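PDB 5H6I: protein B from Streptococcus agalactiae, which binds the Fc region of immunoglobulin G and, as the secreted CAMP factor, acts as a pore-forming toxin that permeabilizes membranes. Local coordinates for residues 79-84 / 93-98; 183-188 / 232-237. All blocks are in the same frame, centred on the assembly; numbering follows the deposited sequence.

Contact 1. Residues 79-84 / 93-98; sequences KTSLRA and NSIGSR
Leu82 and Ile95 meet branch against branch, making an apolar contact in the interior of the protein. The CD2 methyl of Leu82 does most of the touching: it lies 3.7 Å from Ile95 CG1 and 4.0 Å from Ile95 CG2, against both branches of the isoleucine. Leu82 CG itself comes within 4.0 Å of Ile95 CG1, and the two side chains cross obliquely. With chi1 at -82°, Leu82 CG stands opposite its own carbonyl carbon; although CB does not point straight across the gap, this setting carries the CD2 end to Ile95.

The CB of Ile95 is directed toward segment 79-84. Its CG1 is swung roughly opposite the backbone N (chi1 -153°), which leaves CG2 wedged between the N and the carbonyl carbon, and a chi2 of 71° bends the chain so that CD1 turns off toward Ser81. There the methyl passes 4.1 Å from Ser81 OG, a van der Waals contact on the partly exposed side.

The arrangement belongs to a helix-loop-helix hairpin, in which the last turn of helix 65-84 packs on the first turn of helix 93-115, inside the region that binds the constant region of IgG. No hydrogen bond crosses between the two segments, and the CA atoms of Leu82 and Ile95 stay 8.0 Å apart. Helix 35-58 closes over the pair, with Met41 touching both side chains and Leu45 reaching Leu82, while Tyr90 and Leu92 of the connecting loop also lie against the leucine. On the later helix, Asn93 O is gripped twice by Ser97, whose OG donates at 3.0 Å from above the carbonyl plane and whose N donates at 3.1 Å to the same Asn93 O.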
ATOM      1  N   LYS A  79       8.917 -18.793  -5.492  1.00 60.74           N
ATOM      2  CA  LYS A  79       8.259 -19.636  -6.486  1.00 53.98           C
ATOM      3  C   LYS A  79       9.282 -20.393  -7.321  1.00 54.14           C
ATOM      4  O   LYS A  79       9.128 -21.593  -7.578  1.00 56.22           O
ATOM      5  CB  LYS A  79       7.361 -18.785  -7.384  1.00 53.53           C
ATOM      6  CG  LYS A  79       5.948 -18.590  -6.867  1.00 60.40           C
ATOM      7  CD  LYS A  79       5.027 -18.102  -7.974  1.00 58.80           C
ATOM      8  CE  LYS A  79       4.425 -16.747  -7.638  1.00 69.25           C
ATOM      9  NZ  LYS A  79       3.732 -16.139  -8.808  1.00 78.88           N
ATOM     10  N   THR A  80      10.337 -19.700  -7.758  1.00 52.80           N
ATOM     11  CA  THR A  80      11.381 -20.355  -8.538  1.00 54.19           C
ATOM     12  C   THR A  80      12.087 -21.428  -7.718  1.00 56.90           C
ATOM     13  O   THR A  80      12.454 -22.483  -8.248  1.00 57.72           O
ATOM     14  CB  THR A  80      12.382 -19.316  -9.047  1.00 53.34           C
ATOM     15  OG1 THR A  80      11.680 -18.274  -9.738  1.00 52.37           O
ATOM     16  CG2 THR A  80      13.385 -19.953  -9.996  1.00 44.07           C
ATOM     17  N   SER A  81      12.273 -21.183  -6.419  1.00 53.61           N
ATOM     18  CA  SER A  81      12.898 -22.188  -5.565  1.00 54.43           C
ATOM     19  C   SER A  81      11.983 -23.391  -5.368  1.00 58.15           C
ATOM     20  O   SER A  81      12.444 -24.539  -5.395  1.00 55.22           O
ATOM     21  CB  SER A  81      13.271 -21.573  -4.217  1.00 42.65           C
ATOM     22  OG  SER A  81      13.989 -22.499  -3.421  1.00 50.67           O
ATOM     23  N   LEU A  82      10.686 -23.149  -5.165  1.00 55.14           N
ATOM     24  CA  LEU A  82       9.738 -24.251  -5.038  1.00 59.08           C
ATOM     25  C   LEU A  82       9.637 -25.040  -6.336  1.00 58.21           C
ATOM     26  O   LEU A  82       9.590 -26.276  -6.320  1.00 54.92           O
ATOM     27  CB  LEU A  82       8.363 -23.715  -4.638  1.00 50.02           C
ATOM     28  CG  LEU A  82       8.122 -23.417  -3.157  1.00 59.74           C
ATOM     29  CD1 LEU A  82       6.685 -22.972  -2.937  1.00 60.31           C
ATOM     30  CD2 LEU A  82       8.450 -24.630  -2.302  1.00 55.24           C
ATOM     31  N   ARG A  83       9.606 -24.340  -7.471  1.00 60.41           N
ATOM     32  CA  ARG A  83       9.466 -25.011  -8.758  1.00 64.83           C
ATOM     33  C   ARG A  83      10.743 -25.744  -9.153  1.00 64.79           C
ATOM     34  O   ARG A  83      10.678 -26.776  -9.829  1.00 65.04           O
ATOM     35  CB  ARG A  83       9.072 -23.994  -9.828  1.00 65.71           C
ATOM     36  CG  ARG A  83       8.778 -24.585 -11.193  1.00 68.24           C
ATOM     37  CD  ARG A  83       9.868 -24.221 -12.184  1.00 80.65           C
ATOM     38  NE  ARG A  83       9.914 -25.148 -13.309  1.00 93.19           N
ATOM     39  CZ  ARG A  83      10.306 -24.811 -14.532  1.00 94.82           C
ATOM     40  NH1 ARG A  83      10.691 -23.567 -14.785  1.00 92.99           N
ATOM     41  NH2 ARG A  83      10.315 -25.713 -15.501  1.00 89.09           N
ATOM     42  N   ALA A  84      11.907 -25.232  -8.741  1.00 60.83           N
ATOM     43  CA  ALA A  84      13.158 -25.914  -9.053  1.00 50.44           C
ATOM     44  C   ALA A  84      13.305 -27.208  -8.263  1.00 64.61           C
ATOM     45  O   ALA A  84      13.919 -28.164  -8.751  1.00 69.06           O
ATOM     46  CB  ALA A  84      14.346 -24.991  -8.781  1.00 51.88           C
ATOM     47  N   ASN A  93      10.433 -26.505   5.693  1.00 84.55           N
ATOM     48  CA  ASN A  93      10.285 -25.680   6.888  1.00 81.65           C
ATOM     49  C   ASN A  93      10.712 -24.241   6.622  1.00 78.59           C
ATOM     50  O   ASN A  93       9.951 -23.301   6.877  1.00 70.46           O
ATOM     51  CB  ASN A  93      11.093 -26.276   8.041  1.00 84.08           C
ATOM     52  CG  ASN A  93      10.986 -25.454   9.310  1.00 82.64           C
ATOM     53  OD1 ASN A  93       9.913 -25.339   9.901  1.00 76.71           O
ATOM     54  ND2 ASN A  93      12.103 -24.876   9.736  1.00 80.31           N
ATOM     55  N   SER A  94      11.932 -24.050   6.114  1.00 77.69           N
ATOM     56  CA  SER A  94      12.421 -22.699   5.859  1.00 71.34           C
ATOM     57  C   SER A  94      11.620 -22.018   4.758  1.00 70.19           C
ATOM     58  O   SER A  94      11.339 -20.817   4.841  1.00 71.13           O
ATOM     59  CB  SER A  94      13.905 -22.736   5.498  1.00 73.72           C
ATOM     60  OG  SER A  94      14.087 -22.912   4.105  1.00 86.72           O
ATOM     61  N   ILE A  95      11.239 -22.767   3.721  1.00 74.18           N
ATOM     62  CA  ILE A  95      10.470 -22.178   2.629  1.00 63.69           C
ATOM     63  C   ILE A  95       9.086 -21.757   3.109  1.00 65.90           C
ATOM     64  O   ILE A  95       8.491 -20.820   2.561  1.00 63.42           O
ATOM     65  CB  ILE A  95      10.390 -23.158   1.440  1.00 66.07           C
ATOM     66  CG1 ILE A  95      10.224 -22.397   0.124  1.00 62.20           C
ATOM     67  CG2 ILE A  95       9.259 -24.158   1.624  1.00 81.35           C
ATOM     68  CD1 ILE A  95      11.461 -21.642  -0.301  1.00 68.18           C
ATOM     69  N   GLY A  96       8.558 -22.416   4.139  1.00 65.25           N
ATOM     70  CA  GLY A  96       7.238 -22.098   4.643  1.00 70.61           C
ATOM     71  C   GLY A  96       7.237 -20.887   5.551  1.00 72.06           C
ATOM     72  O   GLY A  96       6.305 -20.077   5.517  1.00 62.97           O
ATOM     73  N   SER A  97       8.283 -20.756   6.370  1.00 62.95           N
ATOM     74  CA  SER A  97       8.395 -19.595   7.247  1.00 63.31           C
ATOM     75  C   SER A  97       8.567 -18.308   6.452  1.00 68.78           C
ATOM     76  O   SER A  97       8.161 -17.237   6.914  1.00 63.61           O
ATOM     77  CB  SER A  97       9.560 -19.783   8.218  1.00 64.14           C
ATOM     78  OG  SER A  97       9.483 -21.041   8.866  1.00 77.03           O
ATOM     79  N   ARG A  98       9.165 -18.390   5.261  1.00 62.79           N
ATOM     80  CA  ARG A  98       9.291 -17.212   4.413  1.00 58.05           C
ATOM     81  C   ARG A  98       7.966 -16.867   3.742  1.00 54.05           C
ATOM     82  O   ARG A  98       7.641 -15.686   3.575  1.00 51.42           O
ATOM     83  CB  ARG A  98      10.383 -17.434   3.366  1.00 51.43           C
ATOM     84  CG  ARG A  98      11.737 -17.770   3.965  1.00 51.35           C
ATOM     85  CD  ARG A  98      12.754 -18.147   2.902  1.00 62.27           C
ATOM     86  NE  ARG A  98      14.025 -18.557   3.494  1.00 59.28           N
ATOM     87  CZ  ARG A  98      14.970 -17.712   3.890  1.00 57.84           C
ATOM     88  NH1 ARG A  98      14.793 -16.405   3.755  1.00 55.66           N
ATOM     89  NH2 ARG A  98      16.096 -18.172   4.421  1.00 66.16           N
TER

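Contact 2. Residues 183-188 / 232-237; sequences DKEIWN and QEIVTL
Glu185 and Ile186 pack against Ile234 and Leu237 where helices 179-196 and 227-245 run side by side in the three-helix bundle at the C-terminal end of the chain. The two segments are nearly parallel, at 8°, with axes 10.2 Å apart.

The apolar contacts are all made by methyl and methylene groups. Leu237 CD2 reaches 4.0 Å from Ile186 CG1, the side chains crossing at about a right angle; helix 203-220 lies against the same isoleucine through Val217 and Gln220. Glu185 contributes its aliphatic part: CG, turned opposite the backbone N, sits 4.0 Å from Ile234 CG2, again nearly at right angles. A bend at chi2 (60°) then turns the acid group off from this line, and its OE2 takes a weak hydrogen bond from Gln238 NE2.

No hydrogen bond joins the two segments. Leu237 CD2 lies in van der Waals contact, 3.9 Å from Glu185 O, a carbonyl oxygen that also accepts from Thr189 OG1. Beside the contact, Glu233 OE2 is hydrogen-bonded to His215 ND1, linking helix 227-245 to helix 203-220. Within the later helix, Gln232 O receives both Thr236 N and Thr236 OG1, the hydroxyl at 2.8 Å from Gln232 O and 44° out of its carbonyl plane.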
ATOM      1  N   ASP A 183      -6.282  12.032  -3.573  1.00 58.76           N
ATOM      2  CA  ASP A 183      -6.014  11.235  -4.765  1.00 56.70           C
ATOM      3  C   ASP A 183      -7.181  10.308  -5.080  1.00 65.65           C
ATOM      4  O   ASP A 183      -7.590  10.184  -6.239  1.00 60.95           O
ATOM      5  CB  ASP A 183      -4.726  10.432  -4.581  1.00 53.22           C
ATOM      6  CG  ASP A 183      -4.181   9.894  -5.888  1.00 62.86           C
ATOM      7  OD1 ASP A 183      -4.809   8.982  -6.466  1.00 69.76           O
ATOM      8  OD2 ASP A 183      -3.125  10.385  -6.339  1.00 68.11           O
ATOM      9  N   LYS A 184      -7.732   9.650  -4.057  1.00 59.59           N
ATOM     10  CA  LYS A 184      -8.889   8.788  -4.274  1.00 58.34           C
ATOM     11  C   LYS A 184     -10.125   9.596  -4.644  1.00 64.24           C
ATOM     12  O   LYS A 184     -10.982   9.108  -5.389  1.00 59.28           O
ATOM     13  CB  LYS A 184      -9.158   7.945  -3.028  1.00 63.27           C
ATOM     14  CG  LYS A 184      -9.440   6.481  -3.320  1.00 62.34           C
ATOM     15  CD  LYS A 184      -8.257   5.815  -4.004  1.00 66.24           C
ATOM     16  CE  LYS A 184      -8.434   4.306  -4.070  1.00 76.59           C
ATOM     17  NZ  LYS A 184      -9.654   3.920  -4.835  1.00 74.86           N
ATOM     18  N   GLU A 185     -10.237  10.827  -4.139  1.00 59.26           N
ATOM     19  CA  GLU A 185     -11.382  11.662  -4.481  1.00 59.45           C
ATOM     20  C   GLU A 185     -11.304  12.160  -5.918  1.00 64.17           C
ATOM     21  O   GLU A 185     -12.342  12.352  -6.563  1.00 59.70           O
ATOM     22  CB  GLU A 185     -11.484  12.841  -3.513  1.00 42.98           C
ATOM     23  CG  GLU A 185     -12.840  13.531  -3.518  1.00 56.99           C
ATOM     24  CD  GLU A 185     -13.974  12.596  -3.136  1.00 70.12           C
ATOM     25  OE1 GLU A 185     -13.758  11.717  -2.274  1.00 77.68           O
ATOM     26  OE2 GLU A 185     -15.079  12.740  -3.699  1.00 69.05           O
ATOM     27  N   ILE A 186     -10.093  12.375  -6.434  1.00 50.57           N
ATOM     28  CA  ILE A 186      -9.942  12.796  -7.823  1.00 58.94           C
ATOM     29  C   ILE A 186     -10.396  11.689  -8.766  1.00 63.85           C
ATOM     30  O   ILE A 186     -11.116  11.938  -9.740  1.00 59.04           O
ATOM     31  CB  ILE A 186      -8.487  13.217  -8.096  1.00 51.20           C
ATOM     32  CG1 ILE A 186      -8.177  14.541  -7.396  1.00 55.05           C
ATOM     33  CG2 ILE A 186      -8.228  13.323  -9.593  1.00 45.87           C
ATOM     34  CD1 ILE A 186      -6.735  14.975  -7.522  1.00 46.01           C
ATOM     35  N   TRP A 187      -9.992  10.447  -8.489  1.00 61.76           N
ATOM     36  CA  TRP A 187     -10.389   9.334  -9.343  1.00 59.15           C
ATOM     37  C   TRP A 187     -11.857   8.975  -9.153  1.00 62.74           C
ATOM     38  O   TRP A 187     -12.484   8.435 -10.071  1.00 64.95           O
ATOM     39  CB  TRP A 187      -9.499   8.122  -9.072  1.00 57.33           C
ATOM     40  CG  TRP A 187      -8.088   8.313  -9.536  1.00 63.02           C
ATOM     41  CD1 TRP A 187      -6.981   8.464  -8.754  1.00 67.26           C
ATOM     42  CD2 TRP A 187      -7.633   8.379 -10.893  1.00 60.54           C
ATOM     43  NE1 TRP A 187      -5.863   8.617  -9.539  1.00 68.43           N
ATOM     44  CE2 TRP A 187      -6.237   8.568 -10.857  1.00 66.41           C
ATOM     45  CE3 TRP A 187      -8.270   8.294 -12.135  1.00 68.17           C
ATOM     46  CZ2 TRP A 187      -5.468   8.674 -12.014  1.00 72.10           C
ATOM     47  CZ3 TRP A 187      -7.504   8.400 -13.283  1.00 65.39           C
ATOM     48  CH2 TRP A 187      -6.118   8.586 -13.214  1.00 65.86           C
ATOM     49  N   ASN A 188     -12.421   9.262  -7.977  1.00 59.08           N
ATOM     50  CA  ASN A 188     -13.849   9.042  -7.777  1.00 54.17           C
ATOM     51  C   ASN A 188     -14.671  10.067  -8.546  1.00 58.83           C
ATOM     52  O   ASN A 188     -15.747   9.747  -9.066  1.00 54.13           O
ATOM     53  CB  ASN A 188     -14.187   9.090  -6.288  1.00 62.12           C
ATOM     54  CG  ASN A 188     -13.879   7.787  -5.580  1.00 64.80           C
ATOM     55  OD1 ASN A 188     -13.935   6.713  -6.178  1.00 73.87           O
ATOM     56  ND2 ASN A 188     -13.549   7.876  -4.296  1.00 72.21           N
ATOM     57  N   GLN A 232     -10.100  20.950   2.559  1.00 57.84           N
ATOM     58  CA  GLN A 232     -10.979  21.873   1.845  1.00 60.49           C
ATOM     59  C   GLN A 232     -11.000  21.573   0.351  1.00 55.29           C
ATOM     60  O   GLN A 232     -12.041  21.719  -0.302  1.00 55.14           O
ATOM     61  CB  GLN A 232     -10.546  23.318   2.094  1.00 55.33           C
ATOM     62  CG  GLN A 232     -10.172  23.620   3.535  1.00 64.16           C
ATOM     63  CD  GLN A 232      -9.707  25.050   3.730  1.00 77.85           C
ATOM     64  OE1 GLN A 232     -10.482  25.917   4.133  1.00 85.83           O
ATOM     65  NE2 GLN A 232      -8.435  25.304   3.439  1.00 66.01           N
ATOM     66  N   GLU A 233      -9.862  21.154  -0.209  1.00 57.93           N
ATOM     67  CA  GLU A 233      -9.831  20.795  -1.623  1.00 57.03           C
ATOM     68  C   GLU A 233     -10.711  19.586  -1.911  1.00 57.68           C
ATOM     69  O   GLU A 233     -11.307  19.497  -2.991  1.00 64.61           O
ATOM     70  CB  GLU A 233      -8.393  20.525  -2.066  1.00 49.68           C
ATOM     71  CG  GLU A 233      -8.215  20.431  -3.574  1.00 52.08           C
ATOM     72  CD  GLU A 233      -8.619  21.707  -4.285  1.00 66.93           C
ATOM     73  OE1 GLU A 233      -8.373  22.800  -3.731  1.00 64.59           O
ATOM     74  OE2 GLU A 233      -9.183  21.619  -5.397  1.00 52.70           O
ATOM     75  N   ILE A 234     -10.808  18.652  -0.963  1.00 55.46           N
ATOM     76  CA  ILE A 234     -11.699  17.509  -1.136  1.00 59.29           C
ATOM     77  C   ILE A 234     -13.151  17.967  -1.157  1.00 60.86           C
ATOM     78  O   ILE A 234     -13.958  17.488  -1.963  1.00 55.87           O
ATOM     79  CB  ILE A 234     -11.442  16.465  -0.033  1.00 52.66           C
ATOM     80  CG1 ILE A 234     -10.092  15.773  -0.254  1.00 56.45           C
ATOM     81  CG2 ILE A 234     -12.569  15.444   0.019  1.00 44.04           C
ATOM     82  CD1 ILE A 234      -9.778  14.702   0.774  1.00 61.74           C
ATOM     83  N   VAL A 235     -13.504  18.914  -0.284  1.00 57.43           N
ATOM     84  CA  VAL A 235     -14.870  19.424  -0.235  1.00 64.56           C
ATOM     85  C   VAL A 235     -15.160  20.306  -1.444  1.00 59.78           C
ATOM     86  O   VAL A 235     -16.262  20.274  -2.005  1.00 62.12           O
ATOM     87  CB  VAL A 235     -15.104  20.173   1.092  1.00 64.83           C
ATOM     88  CG1 VAL A 235     -16.162  21.256   0.928  1.00 48.10           C
ATOM     89  CG2 VAL A 235     -15.488  19.198   2.195  1.00 67.79           C
ATOM     90  N   THR A 236     -14.177  21.106  -1.864  1.00 48.09           N
ATOM     91  CA  THR A 236     -14.358  21.944  -3.047  1.00 54.32           C
ATOM     92  C   THR A 236     -14.582  21.099  -4.293  1.00 64.61           C
ATOM     93  O   THR A 236     -15.464  21.399  -5.108  1.00 58.92           O
ATOM     94  CB  THR A 236     -13.148  22.860  -3.235  1.00 50.10           C
ATOM     95  OG1 THR A 236     -12.998  23.691  -2.078  1.00 52.96           O
ATOM     96  CG2 THR A 236     -13.329  23.735  -4.466  1.00 49.89           C
ATOM     97  N   LEU A 237     -13.797  20.031  -4.457  1.00 57.03           N
ATOM     98  CA  LEU A 237     -13.989  19.150  -5.602  1.00 58.62           C
ATOM     99  C   LEU A 237     -15.311  18.398  -5.501  1.00 55.69           C
ATOM    100  O   LEU A 237     -15.995  18.194  -6.511  1.00 65.03           O
ATOM    101  CB  LEU A 237     -12.819  18.174  -5.721  1.00 51.21           C
ATOM    102  CG  LEU A 237     -12.863  17.223  -6.920  1.00 54.48           C
ATOM    103  CD1 LEU A 237     -12.826  17.999  -8.229  1.00 54.82           C
ATOM    104  CD2 LEU A 237     -11.723  16.220  -6.859  1.00 51.92           C
TER

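In the fold
From the N terminus, helix 35-58 leads into helix 65-84, and contact 1 then closes the short loop of eight residues before helix 93-115, joining neighbouring helices of the larger N-terminal bundle. The chain runs on through helices 121-139 and 145-163 before it enters the smaller bundle. There contact 2 closes a much longer span of 43 residues, most of it helical, bringing helix 179-196 beside helix 227-245, with helix 203-220 between them in sequence. The two closures follow one another without nesting or crossing. The centres of contacts 1 and 2 lie about 43 Å apart, on opposite sides of the chain's centre. The nearest atoms of contacts 1 and 2 are about 24 Å apart.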